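Local atomic coordinates of monoacylglycerol lipase (Palaeococcus ferrophilus, PDB entry 6QE2), a protein that hydrolyses monoacylglycerols to a free fatty acid and glycerol, as an archaeal lipase of the alpha/beta-hydrolase clan. Residues S139-L144 against H166-G171; R58-V63 against S170-M175. All blocks are in the same frame, centred on the assembly; numbering follows the deposited sequence. Where two conformers were deposited one is given.

Contact 1. Residues S139-L144 against H166-G171; sequences SLSNGL and HDRISG. With LDA (lauryl dimethylamine-N-oxide), chain D.
Arg168 starts out pointing away from Ser139-Leu144 and then folds back over it. Its CB and CG lie loosely beside Ser139 OG, while CD comes within 3.1 Å of that OG. Bends at chi2 (-80°) and chi3 (91°) then bring the guanidinium face down over Leu140 O, which sits 3.6 Å below the centre of the plane. At the rim, NE makes a salt bridge with Asp167 OD1, reaching it from above the carboxylate. NH1 donates a weak hydrogen bond to Ser139 OG, and NH2 packs 3.4 Å from Ser141 CA. Underneath, Leu140 and Ile169 form a hydrogen-bonded antiparallel pair, N to O in both directions at 2.8 Å. Asn142 N extends the pairing to Asp167 O. The Asn142 amide closes an Asx turn, OD1 accepting from Leu144 N, while two waters carry ND2 to His166 O. On the face opposite the arginine, Leu140 CD1 meets C11 of the bound detergent at 3.7 Å. The head of that detergent is hydrogen-bonded to Ser87, probably the nucleophile. This two-stranded antiparallel sheet, its strands joined through helix 153-161 and separate from the central sheet, is consistent with the cap of an alpha/beta hydrolase lining an acyl-chain pocket.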
loop_
_atom_site.group_PDB
_atom_site.type_symbol
_atom_site.label_atom_id
_atom_site.label_comp_id
_atom_site.label_asym_id
_atom_site.label_seq_id
_atom_site.Cartn_x
_atom_site.Cartn_y
_atom_site.Cartn_z
ATOM N N SER A 139 16.563 14.367 0.144
ATOM C CA SER A 139 16.142 13.251 -0.686
ATOM C C SER A 139 17.266 12.228 -0.701
ATOM O O SER A 139 18.417 12.564 -1.003
ATOM C CB SER A 139 15.811 13.729 -2.103
ATOM O OG SER A 139 15.781 12.653 -3.022
ATOM N N LEU A 140 16.924 10.980 -0.396
ATOM C CA LEU A 140 17.896 9.906 -0.304
ATOM C C LEU A 140 17.428 8.706 -1.114
ATOM O O LEU A 140 16.273 8.622 -1.540
ATOM C CB LEU A 140 18.124 9.501 1.159
ATOM C CG LEU A 140 18.539 10.635 2.101
ATOM C CD1 LEU A 140 18.652 10.132 3.529
ATOM C CD2 LEU A 140 19.844 11.282 1.653
ATOM N N SER A 141 18.343 7.764 -1.316
ATOM C CA SER A 141 18.008 6.523 -1.996
ATOM C C SER A 141 17.189 5.628 -1.078
ATOM O O SER A 141 17.447 5.552 0.127
ATOM C CB SER A 141 19.280 5.803 -2.440
ATOM O OG SER A 141 18.996 4.494 -2.897
ATOM N N ASN A 142 16.190 4.951 -1.652
ATOM C CA ASN A 142 15.329 4.093 -0.849
ATOM C C ASN A 142 15.945 2.731 -0.557
ATOM O O ASN A 142 15.367 1.972 0.227
ATOM C CB ASN A 142 13.945 3.918 -1.515
ATOM C CG ASN A 142 13.994 3.190 -2.860
ATOM O OD1 ASN A 142 14.959 2.503 -3.191
ATOM N ND2 ASN A 142 12.905 3.307 -3.627
ATOM N N GLY A 143 17.079 2.393 -1.168
ATOM C CA GLY A 143 17.765 1.172 -0.818
ATOM C C GLY A 143 17.170 -0.082 -1.414
ATOM O O GLY A 143 17.640 -1.183 -1.099
ATOM N N LEU A 144 16.141 0.044 -2.245
ATOM C CA LEU A 144 15.442 -1.128 -2.752
ATOM C C LEU A 144 16.260 -1.845 -3.820
ATOM O O LEU A 144 16.801 -1.217 -4.735
ATOM C CB LEU A 144 14.091 -0.705 -3.330
ATOM C CG LEU A 144 13.451 -1.614 -4.383
ATOM C CD1 LEU A 144 12.901 -2.865 -3.746
ATOM C CD2 LEU A 144 12.360 -0.873 -5.138
ATOM N N HIS A 166 10.697 5.756 -9.376
ATOM C CA HIS A 166 11.916 6.389 -8.894
ATOM C C HIS A 166 12.349 5.701 -7.609
ATOM O O HIS A 166 11.598 4.928 -7.011
ATOM C CB HIS A 166 11.724 7.893 -8.664
ATOM C CG HIS A 166 10.738 8.221 -7.585
ATOM N ND1 HIS A 166 11.047 8.145 -6.244
ATOM C CD2 HIS A 166 9.453 8.644 -7.649
ATOM C CE1 HIS A 166 9.996 8.503 -5.528
ATOM N NE2 HIS A 166 9.013 8.805 -6.358
ATOM N N ASP A 167 13.573 6.002 -7.174
ATOM C CA ASP A 167 14.136 5.386 -5.978
ATOM C C ASP A 167 14.367 6.395 -4.860
ATOM O O ASP A 167 15.192 6.158 -3.971
ATOM C CB ASP A 167 15.438 4.658 -6.323
ATOM C CG ASP A 167 16.598 5.606 -6.595
ATOM O OD1 ASP A 167 16.362 6.772 -6.980
ATOM O OD2 ASP A 167 17.756 5.177 -6.421
ATOM N N ARG A 168 13.646 7.506 -4.880
ATOM C CA ARG A 168 13.838 8.572 -3.910
ATOM C C ARG A 168 12.921 8.395 -2.713
ATOM O O ARG A 168 11.776 7.950 -2.845
ATOM C CB ARG A 168 13.574 9.938 -4.545
ATOM C CG ARG A 168 14.380 10.217 -5.798
ATOM C CD ARG A 168 15.781 10.661 -5.428
ATOM N NE ARG A 168 16.686 9.527 -5.341
ATOM C CZ ARG A 168 17.846 9.544 -4.697
ATOM N NH1 ARG A 168 18.241 10.637 -4.058
ATOM N NH2 ARG A 168 18.602 8.462 -4.686
ATOM N N ILE A 169 13.432 8.758 -1.543
ATOM C CA ILE A 169 12.630 8.864 -0.331
ATOM C C ILE A 169 13.188 10.029 0.472
ATOM O O ILE A 169 14.408 10.156 0.627
ATOM C CB ILE A 169 12.633 7.557 0.494
ATOM C CG1 ILE A 169 11.741 7.693 1.735
ATOM C CG2 ILE A 169 14.057 7.144 0.895
ATOM C CD1 ILE A 169 11.532 6.377 2.489
ATOM N N SER A 170 12.308 10.897 0.949
ATOM C CA SER A 170 12.774 12.042 1.709
ATOM C C SER A 170 12.937 11.671 3.178
ATOM O O SER A 170 12.473 10.625 3.642
ATOM C CB SER A 170 11.815 13.221 1.558
ATOM O OG SER A 170 10.627 13.009 2.297
ATOM N N GLY A 171 13.640 12.532 3.913
ATOM C CA GLY A 171 13.766 12.313 5.344
ATOM C C GLY A 171 12.415 12.276 6.030
ATOM O O GLY A 171 12.175 11.446 6.911
HETATM N N1 LDA D . 8.463 -0.004 1.821
HETATM O O1 LDA D . 7.251 0.243 1.795
HETATM C CM1 LDA D . 9.013 0.177 0.484
HETATM C CM2 LDA D . 8.667 -1.372 2.280
HETATM C C1 LDA D . 9.128 0.907 2.728
HETATM C C2 LDA D . 10.609 0.851 2.417
HETATM C C3 LDA D . 11.314 2.012 3.086
HETATM C C4 LDA D . 12.817 1.885 2.918
HETATM C C5 LDA D . 13.538 2.875 3.811
HETATM C C6 LDA D . 14.976 3.057 3.363
HETATM C C7 LDA D . 15.732 3.880 4.387
HETATM C C8 LDA D . 16.072 5.243 3.821
HETATM C C9 LDA D . 15.679 6.342 4.787
HETATM C C10 LDA D . 16.913 7.025 5.355
HETATM C C11 LDA D . 16.555 8.342 6.025
HETATM C C12 LDA D . 15.326 8.947 5.394
HETATM O O HOH W 1 17.437 2.584 -4.349
HETATM O O HOH W 2 11.202 5.582 -4.032
HETATM O O HOH W 3 11.983 2.266 -6.308
#

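Contact 2. Residues R58-V63 against S170-M175; sequences RGHTSV and SGKLGM
Ser170 OG is gripped from two sides, by the His60 imidazole and by the first turn of the helix that starts at Gly171. His60 ND1 lies 2.8 Å from Ser170 OG in an almost straight bond (171°), with the hydroxyl in the plane of the ring at its edge; either atom could be the donor. Leu173 N donates to the same OG over 3.1 Å, the N-cap bond of the helix. With chi1 at 74°, Ser170 OG is tucked between its own backbone N and carbonyl carbon, a position from which it can accept from Leu173 N, three residues further along. Ser170 N, in turn, donates to Gly59 O at 3.0 Å, coming in from well above the carbonyl plane.

Leu173 supplies the apolar packing, much of it against backbone carbonyls. Its CB lies 3.3 Å from Thr61 O, CD2 packs on Gly59 O and, side chain to side chain, on Thr61 CG2, and CD1 reaches Ser62 CA, so the leucine lies along the extended run from Gly59 to Ser62. Lys172 runs fully extended and crosses His60 at about a right angle. Its CB meets the ring edge at CE1, its CE passes Ser62 CB at 4.1 Å, and NZ donates weakly to a water. Ser62 OG itself caps Glu65 N at the start of the next helix.

The Lys172 ammonium, 5.6 Å from His60 NE2, and the positive end of the helix dipole would both probably disfavour a charged imidazole. A neutral ring sharing one hydrogen bond with the capping serine is therefore the likelier reading.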
loop_
_atom_site.group_PDB
_atom_site.type_symbol
_atom_site.label_atom_id
_atom_site.label_comp_id
_atom_site.label_asym_id
_atom_site.label_seq_id
_atom_site.Cartn_x
_atom_site.Cartn_y
_atom_site.Cartn_z
ATOM N N ARG A 58 10.419 14.276 -5.948
ATOM C CA ARG A 58 10.218 12.831 -5.949
ATOM C C ARG A 58 10.472 12.244 -4.565
ATOM O O ARG A 58 11.504 12.505 -3.941
ATOM C CB ARG A 58 11.137 12.166 -6.978
ATOM C CG ARG A 58 10.892 12.570 -8.433
ATOM C CD ARG A 58 9.498 12.164 -8.917
ATOM N NE ARG A 58 8.509 13.195 -8.626
ATOM C CZ ARG A 58 7.233 13.141 -9.001
ATOM N NH1 ARG A 58 6.778 12.100 -9.683
ATOM N NH2 ARG A 58 6.409 14.133 -8.691
ATOM N N GLY A 59 9.513 11.460 -4.082
ATOM C CA GLY A 59 9.653 10.756 -2.826
ATOM C C GLY A 59 9.448 11.588 -1.583
ATOM O O GLY A 59 9.717 11.092 -0.483
ATOM N N HIS A 60 9.014 12.827 -1.744
ATOM C CA HIS A 60 8.798 13.705 -0.616
ATOM C C HIS A 60 7.331 13.839 -0.287
ATOM O O HIS A 60 6.618 14.601 -0.917
ATOM C CB HIS A 60 9.376 15.085 -0.889
ATOM C CG HIS A 60 9.325 15.995 0.290
ATOM N ND1 HIS A 60 9.614 15.569 1.564
ATOM C CD2 HIS A 60 9.017 17.304 0.393
ATOM C CE1 HIS A 60 9.490 16.578 2.403
ATOM N NE2 HIS A 60 9.130 17.644 1.716
ATOM N N THR A 61 6.914 13.088 0.721
ATOM C CA THR A 61 5.546 13.056 1.211
ATOM C C THR A 61 5.504 12.335 2.561
ATOM O O THR A 61 6.518 12.172 3.219
ATOM C CB THR A 61 4.600 12.372 0.200
ATOM O OG1 THR A 61 3.255 12.405 0.687
ATOM C CG2 THR A 61 5.026 10.953 -0.053
ATOM N N SER A 62 4.325 11.906 2.980
ATOM C CA SER A 62 4.203 11.209 4.254
ATOM C C SER A 62 2.960 10.352 4.291
ATOM O O SER A 62 2.064 10.530 3.497
ATOM C CB SER A 62 4.175 12.193 5.420
ATOM O OG SER A 62 2.994 12.952 5.434
ATOM N N VAL A 63 2.908 9.431 5.243
ATOM C CA VAL A 63 1.746 8.578 5.394
ATOM C C VAL A 63 0.551 9.424 5.819
ATOM O O VAL A 63 -0.557 9.211 5.376
ATOM C CB VAL A 63 1.980 7.480 6.438
ATOM C CG1 VAL A 63 0.677 6.774 6.747
ATOM C CG2 VAL A 63 3.031 6.500 5.950
ATOM N N SER A 170 12.308 10.897 0.949
ATOM C CA SER A 170 12.774 12.042 1.709
ATOM C C SER A 170 12.937 11.671 3.178
ATOM O O SER A 170 12.473 10.625 3.642
ATOM C CB SER A 170 11.815 13.221 1.558
ATOM O OG SER A 170 10.627 13.009 2.297
ATOM N N GLY A 171 13.640 12.532 3.913
ATOM C CA GLY A 171 13.766 12.313 5.344
ATOM C C GLY A 171 12.415 12.276 6.030
ATOM O O GLY A 171 12.175 11.446 6.911
ATOM N N LYS A 172 11.502 13.159 5.609
ATOM C CA LYS A 172 10.156 13.181 6.170
ATOM C C LYS A 172 9.436 11.863 5.913
ATOM O O LYS A 172 8.819 11.289 6.820
ATOM C CB LYS A 172 9.364 14.350 5.578
ATOM C CG LYS A 172 7.947 14.472 6.116
ATOM C CD LYS A 172 7.161 15.549 5.378
ATOM C CE LYS A 172 5.884 15.891 6.126
ATOM N NZ LYS A 172 4.986 16.783 5.341
ATOM N N LEU A 173 9.519 11.355 4.684
ATOM C CA LEU A 173 8.813 10.117 4.369
ATOM C C LEU A 173 9.419 8.935 5.111
ATOM O O LEU A 173 8.689 8.080 5.625
ATOM C CB LEU A 173 8.819 9.871 2.860
ATOM C CG LEU A 173 8.053 8.623 2.413
ATOM C CD1 LEU A 173 6.666 8.570 3.054
ATOM C CD2 LEU A 173 7.939 8.610 0.903
ATOM N N GLY A 174 10.750 8.873 5.193
ATOM C CA GLY A 174 11.377 7.785 5.928
ATOM C C GLY A 174 10.967 7.764 7.387
ATOM O O GLY A 174 10.637 6.712 7.941
ATOM N N MET A 175 10.978 8.935 8.031
ATOM C CA MET A 175 10.515 9.025 9.412
ATOM C C MET A 175 9.063 8.585 9.538
ATOM O O MET A 175 8.705 7.854 10.469
ATOM C CB MET A 175 10.684 10.457 9.923
ATOM C CG MET A 175 10.299 10.647 11.384
ATOM S SD MET A 175 10.631 12.327 11.973
ATOM C CE MET A 175 9.441 13.268 11.036
HETATM O O HOH W 4 2.673 15.002 6.882
#

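In the fold
From the N terminus, the chain leaves strand 42-46 and passes through 58-63, the first half of contact 2, into helix 63-77. Two strands of the central sheet, 82-86 and 106-110, and helices 88-99 and 122-134 follow before 139-144 opens contact 1. Helix 153-161 then makes a short excursion, and contact 1 closes this 21-residue loop at 166-171. Contact 2 closes directly afterwards at 170-175, so its 106-residue loop encloses the shorter one, and the two share Ser170 and Gly171. Their centres are 8 Å apart, and His166 and Arg168 also pack against Arg58 and Gly59. Together they fasten the small two-stranded sheet and the start of helix 171-186 to the loop following strand 42-46.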